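Local coordinates for protein cystathionine beta-lyases/cystathionine gamma-synthases (Corynebacterium glutamicum, PDB 5X5H) that probably catalyses the pyridoxal-phosphate-dependent joining of O-succinyl-L-homoserine and L-cysteine into L,L-cystathionine, releasing succinate, a step in methionine biosynthesis, at residues 75-80 with 230-235; 84-89 with 197-202. All blocks are in the same frame, centred on the assembly; numbering follows the deposited sequence.

Overall arrangement
Both contacts are buried and belong to the pyridoxal-phosphate-binding domain, and both reach its seven-stranded sheet. Contact 2 is the deeper, about 8 Å from the centre of the chain to its own centre. It sets helix 82-93 on strand 197-201 through aliphatic groups, beside the cofactor phosphate. Contact 1, about 17 Å out, joins an outermost strand of the sheet, 75-79, to helix 222-235, and is built round polar groups, a glutamine amide, a backbone carbonyl and a water, with Phe79 packing alongside. The two centres are about 10 Å apart. They meet where Phe79 packs on Ala85 and Ile88, and where Met231 and Ile235 also touch Ile88. Along the chain, contact 2 is nested within contact 1.

Contact 1: 75-80 with 230-235; sequences YGRAFS and FMQGGI
Strand 75-79 is an outermost strand of the seven-stranded sheet in this subunit, and Gln232 of helix 222-235 donates a hydrogen bond to the carbonyl of its Ala78. The side chain leaves the helix with CG anti to the backbone N (chi1 -166°) and runs on extended, which carries its amide to the strand. There NE2 donates to Ala78 O over 2.9 Å, with an N-H...O angle of 166°. The donor lies in the carbonyl plane on a lone pair, and the acceptor lies nearly in the plane of the amide. NE2 makes a second bond to Glu64, whose carboxylate also accepts the Ala78 N-H; the two side chains together thus satisfy both backbone groups of Ala78. The inner side of the strand is paired differently: Arg77 and Phe79 bond through their backbones to antiparallel strand 215-219, the neighbour in this aspartate-aminotransferase-type (fold type I) sheet. Helix 222-235 follows that neighbour in the chain and passes strand 75-79 at 9.4 Å between segment axes, with their directions only 23° apart. Arg77 and Gln232 cross at about a right angle, guanidinium and amide planes almost perpendicular. A water bridges them, 2.9 Å from Arg77 NH1, in the guanidinium plane at its edge, and 2.9 Å from Gln232 OE1. Asp225 takes Arg77 NH2 in a salt bridge. On the other flank of Ala78, the Phe79 ring brings CE1 to 4.0 Å from Gln232 CA and also touches Leu228.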
ATOM      1  N   TYR A  75     -18.213 -16.219  14.486  1.00 13.78           N
ATOM      2  CA  TYR A  75     -17.862 -16.264  13.019  1.00 13.68           C
ATOM      3  C   TYR A  75     -18.038 -14.900  12.385  1.00 13.83           C
ATOM      4  O   TYR A  75     -19.006 -14.149  12.661  1.00 14.06           O
ATOM      5  CB  TYR A  75     -18.765 -17.233  12.343  1.00 13.53           C
ATOM      6  CG  TYR A  75     -18.852 -18.614  12.965  1.00 15.44           C
ATOM      7  CD1 TYR A  75     -17.736 -19.447  12.896  1.00 17.33           C
ATOM      8  CD2 TYR A  75     -19.941 -19.038  13.624  1.00 16.88           C
ATOM      9  CE1 TYR A  75     -17.734 -20.707  13.473  1.00 18.74           C
ATOM     10  CE2 TYR A  75     -19.948 -20.327  14.207  1.00 20.35           C
ATOM     11  CZ  TYR A  75     -18.857 -21.056  14.180  1.00 19.29           C
ATOM     12  OH  TYR A  75     -18.845 -22.317  14.805  1.00 22.26           O
ATOM     13  N   GLY A  76     -17.178 -14.618  11.425  1.00 13.00           N
ATOM     14  CA  GLY A  76     -17.172 -13.434  10.648  1.00 12.96           C
ATOM     15  C   GLY A  76     -16.615 -13.649   9.274  1.00 11.96           C
ATOM     16  O   GLY A  76     -15.652 -14.379   9.096  1.00 11.99           O
ATOM     17  N   ARG A  77     -17.167 -12.984   8.238  1.00 11.44           N
ATOM     18  CA  ARG A  77     -16.623 -13.046   6.903  1.00 11.07           C
ATOM     19  C   ARG A  77     -16.703 -11.696   6.237  1.00 12.65           C
ATOM     20  O   ARG A  77     -17.749 -11.003   6.380  1.00 12.10           O
ATOM     21  CB  ARG A  77     -17.291 -14.071   6.018  1.00 12.30           C
ATOM     22  CG  ARG A  77     -17.286 -15.547   6.562  1.00 13.16           C
ATOM     23  CD  ARG A  77     -15.912 -16.176   6.434  1.00 15.34           C
ATOM     24  NE  ARG A  77     -15.919 -17.480   7.110  1.00 13.84           N
ATOM     25  CZ  ARG A  77     -14.876 -18.271   7.278  1.00 16.32           C
ATOM     26  NH1 ARG A  77     -13.735 -17.949   6.755  1.00 16.29           N
ATOM     27  NH2 ARG A  77     -15.011 -19.392   7.962  1.00 17.86           N
ATOM     28  N   ALA A  78     -15.629 -11.284   5.552  1.00 10.66           N
ATOM     29  CA  ALA A  78     -15.471  -9.985   4.940  1.00 11.68           C
ATOM     30  C   ALA A  78     -15.648 -10.018   3.480  1.00 10.63           C
ATOM     31  O   ALA A  78     -15.417 -10.971   2.745  1.00 11.54           O
ATOM     32  CB  ALA A  78     -14.131  -9.398   5.272  1.00 11.86           C
ATOM     33  N   PHE A  79     -16.114  -8.865   2.961  1.00 10.68           N
ATOM     34  CA  PHE A  79     -16.495  -8.663   1.600  1.00 10.62           C
ATOM     35  C   PHE A  79     -15.987  -7.294   1.070  1.00 10.46           C
ATOM     36  O   PHE A  79     -15.663  -6.423   1.872  1.00 11.75           O
ATOM     37  CB  PHE A  79     -18.026  -8.763   1.414  1.00 11.67           C
ATOM     38  CG  PHE A  79     -18.549 -10.129   1.831  1.00 13.13           C
ATOM     39  CD1 PHE A  79     -18.444 -11.195   1.005  1.00 13.32           C
ATOM     40  CD2 PHE A  79     -18.959 -10.357   3.147  1.00 13.25           C
ATOM     41  CE1 PHE A  79     -18.867 -12.479   1.373  1.00 14.22           C
ATOM     42  CE2 PHE A  79     -19.395 -11.577   3.566  1.00 13.81           C
ATOM     43  CZ  PHE A  79     -19.296 -12.644   2.695  1.00 14.48           C
ATOM     44  N   SER A  80     -16.064  -7.120  -0.262  1.00 10.84           N
ATOM     45  CA  SER A  80     -15.527  -5.953  -0.898  1.00 11.90           C
ATOM     46  C   SER A  80     -16.271  -4.647  -0.513  1.00 12.36           C
ATOM     47  O   SER A  80     -15.713  -3.565  -0.750  1.00 11.95           O
ATOM     48  CB  SER A  80     -15.727  -6.042  -2.428  1.00 17.28           C
ATOM     49  OG  SER A  80     -15.290  -7.218  -2.927  1.00 26.86           O
ATOM     50  N   PHE A 230     -18.534 -20.291   1.550  1.00 12.88           N
ATOM     51  CA  PHE A 230     -18.781 -20.853   0.266  1.00 14.07           C
ATOM     52  C   PHE A 230     -19.001 -19.741  -0.713  1.00 14.41           C
ATOM     53  O   PHE A 230     -18.440 -19.719  -1.820  1.00 14.41           O
ATOM     54  CB  PHE A 230     -20.000 -21.779   0.294  1.00 15.65           C
ATOM     55  CG  PHE A 230     -20.427 -22.239  -1.065  1.00 18.21           C
ATOM     56  CD1 PHE A 230     -19.736 -23.291  -1.647  1.00 22.41           C
ATOM     57  CD2 PHE A 230     -21.357 -21.537  -1.842  1.00 19.73           C
ATOM     58  CE1 PHE A 230     -20.061 -23.698  -2.950  1.00 24.18           C
ATOM     59  CE2 PHE A 230     -21.655 -21.953  -3.142  1.00 21.95           C
ATOM     60  CZ  PHE A 230     -20.990 -22.997  -3.677  1.00 23.97           C
ATOM     61  N   MET A 231     -19.795 -18.738  -0.344  1.00 13.68           N
ATOM     62  CA  MET A 231     -20.083 -17.684  -1.274  1.00 13.67           C
ATOM     63  C   MET A 231     -18.929 -16.672  -1.454  1.00 13.12           C
ATOM     64  O   MET A 231     -18.724 -16.123  -2.554  1.00 13.52           O
ATOM     65  CB  MET A 231     -21.374 -16.911  -0.832  1.00 14.30           C
ATOM     66  CG  MET A 231     -22.573 -17.751  -0.851  1.00 15.32           C
ATOM     67  SD  MET A 231     -23.179 -18.305  -2.451  1.00 17.34           S
ATOM     68  CE  MET A 231     -24.315 -16.968  -2.814  1.00 22.27           C
ATOM     69  N   GLN A 232     -18.209 -16.419  -0.371  1.00 14.31           N
ATOM     70  CA  GLN A 232     -17.031 -15.587  -0.437  1.00 15.59           C
ATOM     71  C   GLN A 232     -16.128 -16.105  -1.549  1.00 15.81           C
ATOM     72  O   GLN A 232     -15.666 -15.359  -2.420  1.00 20.24           O
ATOM     73  CB  GLN A 232     -16.340 -15.651   0.960  1.00 18.59           C
ATOM     74  CG  GLN A 232     -15.292 -14.583   1.166  1.00 19.29           C
ATOM     75  CD  GLN A 232     -14.687 -14.727   2.512  1.00 19.85           C
ATOM     76  OE1 GLN A 232     -14.304 -15.812   2.886  1.00 18.40           O
ATOM     77  NE2 GLN A 232     -14.502 -13.656   3.240  1.00 16.40           N
ATOM     78  N   GLY A 233     -15.801 -17.392  -1.540  1.00 14.91           N
ATOM     79  CA  GLY A 233     -14.922 -18.030  -2.474  1.00 15.62           C
ATOM     80  C   GLY A 233     -15.603 -18.279  -3.803  1.00 17.22           C
ATOM     81  O   GLY A 233     -15.045 -18.185  -4.921  1.00 19.88           O
ATOM     82  N   GLY A 234     -16.889 -18.573  -3.853  1.00 14.94           N
ATOM     83  CA  GLY A 234     -17.525 -19.023  -5.056  1.00 15.10           C
ATOM     84  C   GLY A 234     -18.081 -17.898  -5.903  1.00 17.00           C
ATOM     85  O   GLY A 234     -18.163 -18.011  -7.158  1.00 19.06           O
ATOM     86  N   ILE A 235     -18.539 -16.807  -5.280  1.00 16.02           N
ATOM     87  CA  ILE A 235     -18.936 -15.604  -6.015  1.00 15.26           C
ATOM     88  C   ILE A 235     -17.712 -14.632  -6.045  1.00 15.83           C
ATOM     89  O   ILE A 235     -17.513 -13.899  -7.000  1.00 16.70           O
ATOM     90  CB  ILE A 235     -20.121 -14.900  -5.369  1.00 17.74           C
ATOM     91  CG1 ILE A 235     -21.320 -15.770  -4.956  1.00 23.79           C
ATOM     92  CG2 ILE A 235     -20.585 -13.637  -6.108  1.00 20.13           C
ATOM     93  CD1 ILE A 235     -21.921 -16.567  -6.042  1.00 25.42           C
TER
HETATM   94  O   HOH W   1     -12.430 -15.947   5.031  1.00 17.08           O

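Contact 2: 84-89 with 197-202; sequences AATDIL and AVLHST. With PLP (pyridoxal-5'-phosphate), chain B.
The flat group to consider beside the Leu199-Ala85 contact is the pyridine ring of PLP, which lies alongside the C-terminal end of strand 197-201. Ser201 lies over one face of that ring, its CB 3.8 Å from PLP C5. Tyr107, another pocket residue, probably stacks on the opposite face, as in relatives of this family, while Asp179 is likely the partner of the ring nitrogen at the edge. Ser201 OG, anti to its own backbone N (chi1 169°), is directed at the phosphate and donates to PLP O2P at 2.8 Å. Two residues back on the same strand, Leu199 turns to helix 82-93. Its CB already points to the helix, and CG, anti to the backbone N (chi1 179°), continues outward, so that the methyl CD2 reaches Ala85. CD2 presses against Ala85 CB at 3.4 Å, tighter than a usual van der Waals contact. The fork crosses the Thr86 side chain at about a right angle, with CG 3.8 Å from Thr86 OG1. The hydroxyl is satisfied by Gly82 O, one turn earlier in the helix, while Leu199 offers it carbon contacts alone. This is the phosphate-binding side of the PLP site in a fold-type I enzyme, in which the helix lies against the large sheet and its first turn approaches the phosphate; the backbone N atoms of Gly82 and Met83 both bond to PLP. Further from the cofactor, Leu89 and Ala197 direct their CB atoms to the opposing segment, and both touch Met224 of helix 222-235. Val217 of the next strand packs on Ala85 and Leu89. Tyr52 and Arg54 of the second subunit add further hydrogen bonds to PLP.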
ATOM      1  N   ALA A  84     -21.958  -5.536  -1.135  1.00 11.32           N
ATOM      2  CA  ALA A  84     -21.696  -6.917  -1.588  1.00  9.98           C
ATOM      3  C   ALA A  84     -21.965  -7.894  -0.502  1.00 10.80           C
ATOM      4  O   ALA A  84     -22.442  -9.035  -0.734  1.00 11.54           O
ATOM      5  CB  ALA A  84     -20.224  -7.083  -1.987  1.00 11.71           C
ATOM      6  N   ALA A  85     -21.684  -7.525   0.760  1.00 10.73           N
ATOM      7  CA  ALA A  85     -22.000  -8.361   1.927  1.00 10.66           C
ATOM      8  C   ALA A  85     -23.524  -8.578   1.996  1.00 11.03           C
ATOM      9  O   ALA A  85     -24.014  -9.657   2.313  1.00 12.80           O
ATOM     10  CB  ALA A  85     -21.466  -7.689   3.187  1.00 12.05           C
ATOM     11  N   THR A  86     -24.287  -7.496   1.751  1.00 10.76           N
ATOM     12  CA  THR A  86     -25.781  -7.561   1.785  1.00 11.55           C
ATOM     13  C   THR A  86     -26.220  -8.517   0.678  1.00 12.40           C
ATOM     14  O   THR A  86     -27.076  -9.393   0.917  1.00 12.76           O
ATOM     15  CB  THR A  86     -26.366  -6.164   1.575  1.00 12.20           C
ATOM     16  OG1 THR A  86     -25.961  -5.293   2.674  1.00 13.82           O
ATOM     17  CG2 THR A  86     -27.889  -6.158   1.529  1.00 12.34           C
ATOM     18  N   ASP A  87     -25.699  -8.382  -0.515  1.00 11.67           N
ATOM     19  CA  ASP A  87     -26.076  -9.241  -1.610  1.00 11.68           C
ATOM     20  C   ASP A  87     -25.821 -10.702  -1.323  1.00 12.47           C
ATOM     21  O   ASP A  87     -26.667 -11.575  -1.559  1.00 12.83           O
ATOM     22  CB  ASP A  87     -25.307  -8.783  -2.831  1.00 12.26           C
ATOM     23  CG  ASP A  87     -25.590  -9.613  -4.040  1.00 15.66           C
ATOM     24  OD1 ASP A  87     -26.756  -9.518  -4.548  1.00 16.05           O
ATOM     25  OD2 ASP A  87     -24.686 -10.337  -4.619  1.00 16.59           O
ATOM     26  N   ILE A  88     -24.668 -11.012  -0.776  1.00 11.61           N
ATOM     27  CA  ILE A  88     -24.343 -12.401  -0.400  1.00 11.85           C
ATOM     28  C   ILE A  88     -25.288 -12.887   0.659  1.00 12.72           C
ATOM     29  O   ILE A  88     -25.801 -14.035   0.531  1.00 13.32           O
ATOM     30  CB  ILE A  88     -22.884 -12.501   0.118  1.00 14.73           C
ATOM     31  CG1 ILE A  88     -21.861 -12.249  -0.994  1.00 18.20           C
ATOM     32  CG2 ILE A  88     -22.644 -13.889   0.716  1.00 16.27           C
ATOM     33  CD1 ILE A  88     -21.951 -13.141  -2.201  1.00 21.76           C
ATOM     34  N   LEU A  89     -25.592 -12.111   1.703  1.00 12.57           N
ATOM     35  CA  LEU A  89     -26.478 -12.596   2.738  1.00 14.86           C
ATOM     36  C   LEU A  89     -27.856 -12.824   2.151  1.00 14.42           C
ATOM     37  O   LEU A  89     -28.528 -13.860   2.424  1.00 15.65           O
ATOM     38  CB  LEU A  89     -26.487 -11.617   3.948  1.00 19.04           C
ATOM     39  CG  LEU A  89     -26.809 -11.936   5.352  1.00 21.83           C
ATOM     40  CD1 LEU A  89     -26.333 -13.279   5.803  1.00 19.09           C
ATOM     41  CD2 LEU A  89     -26.449 -10.686   6.128  1.00 25.70           C
ATOM     42  N   ALA A 197     -28.005 -12.708  12.346  1.00 12.52           N
ATOM     43  CA  ALA A 197     -26.761 -12.258  11.740  1.00 12.09           C
ATOM     44  C   ALA A 197     -26.744 -10.723  11.847  1.00 12.91           C
ATOM     45  O   ALA A 197     -27.743 -10.052  12.001  1.00 12.69           O
ATOM     46  CB  ALA A 197     -26.611 -12.727  10.314  1.00 13.61           C
ATOM     47  N   VAL A 198     -25.514 -10.193  11.713  1.00 11.77           N
ATOM     48  CA  VAL A 198     -25.267  -8.743  11.752  1.00 11.61           C
ATOM     49  C   VAL A 198     -24.443  -8.387  10.546  1.00 12.21           C
ATOM     50  O   VAL A 198     -23.461  -9.079  10.252  1.00 13.85           O
ATOM     51  CB  VAL A 198     -24.602  -8.266  13.051  1.00 12.12           C
ATOM     52  CG1 VAL A 198     -24.174  -6.835  12.995  1.00 14.03           C
ATOM     53  CG2 VAL A 198     -25.555  -8.477  14.221  1.00 14.02           C
ATOM     54  N   LEU A 199     -24.811  -7.299   9.886  1.00 12.00           N
ATOM     55  CA  LEU A 199     -24.106  -6.747   8.743  1.00 12.26           C
ATOM     56  C   LEU A 199     -23.480  -5.427   9.111  1.00 11.90           C
ATOM     57  O   LEU A 199     -24.144  -4.568   9.701  1.00 11.93           O
ATOM     58  CB  LEU A 199     -25.086  -6.594   7.612  1.00 14.88           C
ATOM     59  CG  LEU A 199     -24.802  -6.028   6.194  1.00 21.59           C
ATOM     60  CD1 LEU A 199     -24.477  -4.572   6.183  1.00 19.52           C
ATOM     61  CD2 LEU A 199     -23.814  -6.724   5.417  1.00 25.07           C
ATOM     62  N   HIS A 200     -22.282  -5.168   8.601  1.00 11.22           N
ATOM     63  CA  HIS A 200     -21.646  -3.891   8.601  1.00 10.71           C
ATOM     64  C   HIS A 200     -21.151  -3.448   7.251  1.00 11.36           C
ATOM     65  O   HIS A 200     -20.503  -4.226   6.564  1.00 12.07           O
ATOM     66  CB  HIS A 200     -20.363  -3.860   9.530  1.00 11.73           C
ATOM     67  CG  HIS A 200     -20.710  -3.912  10.944  1.00 11.88           C
ATOM     68  ND1 HIS A 200     -20.772  -5.038  11.740  1.00 16.63           N
ATOM     69  CD2 HIS A 200     -21.131  -2.886  11.695  1.00 10.81           C
ATOM     70  CE1 HIS A 200     -21.197  -4.647  12.948  1.00 10.79           C
ATOM     71  NE2 HIS A 200     -21.415  -3.337  12.900  1.00 15.15           N
ATOM     72  N   SER A 201     -21.294  -2.178   6.927  1.00  9.79           N
ATOM     73  CA  SER A 201     -20.427  -1.469   5.961  1.00 10.24           C
ATOM     74  C   SER A 201     -19.188  -1.003   6.768  1.00 10.92           C
ATOM     75  O   SER A 201     -19.332  -0.074   7.533  1.00 11.61           O
ATOM     76  CB  SER A 201     -21.117  -0.316   5.380  1.00 11.85           C
ATOM     77  OG  SER A 201     -20.127   0.465   4.654  1.00 11.46           O
ATOM     78  N   THR A 202     -18.045  -1.657   6.646  1.00 10.76           N
ATOM     79  CA  THR A 202     -16.843  -1.230   7.335  1.00 11.19           C
ATOM     80  C   THR A 202     -16.266  -0.003   6.727  1.00 10.75           C
ATOM     81  O   THR A 202     -15.369   0.651   7.311  1.00 12.54           O
ATOM     82  CB  THR A 202     -15.844  -2.363   7.409  1.00 10.30           C
ATOM     83  OG1 THR A 202     -15.407  -2.743   6.080  1.00 11.70           O
ATOM     84  CG2 THR A 202     -16.378  -3.609   8.046  1.00 10.26           C
TER
HETATM   85  N1  PLP B 401     -25.811   0.115   5.164  1.00 14.06           N
HETATM   86  C2  PLP B 401     -25.758   1.336   5.649  1.00 13.94           C
HETATM   87  C2A PLP B 401     -26.554   1.608   6.880  1.00 15.89           C
HETATM   88  C3  PLP B 401     -24.875   2.229   5.141  1.00 15.46           C
HETATM   89  O3  PLP B 401     -24.752   3.511   5.628  1.00 19.57           O
HETATM   90  C4  PLP B 401     -24.062   1.916   4.038  1.00 14.37           C
HETATM   91  C4A PLP B 401     -23.129   2.920   3.495  1.00 23.97           C
HETATM   92  C5  PLP B 401     -24.246   0.658   3.415  1.00 12.05           C
HETATM   93  C6  PLP B 401     -25.128  -0.204   4.042  1.00 13.76           C
HETATM   94  C5A PLP B 401     -23.529   0.224   2.139  1.00 12.61           C
HETATM   95  O4P PLP B 401     -22.106  -0.041   2.385  1.00 13.21           O
HETATM   96  P   PLP B 401     -21.036   0.216   1.245  1.00 12.35           P
HETATM   97  O1P PLP B 401     -21.134   1.676   0.850  1.00 13.29           O
HETATM   98  O2P PLP B 401     -19.782  -0.191   1.995  1.00 11.62           O
HETATM   99  O3P PLP B 401     -21.341  -0.741   0.091  1.00 11.73           O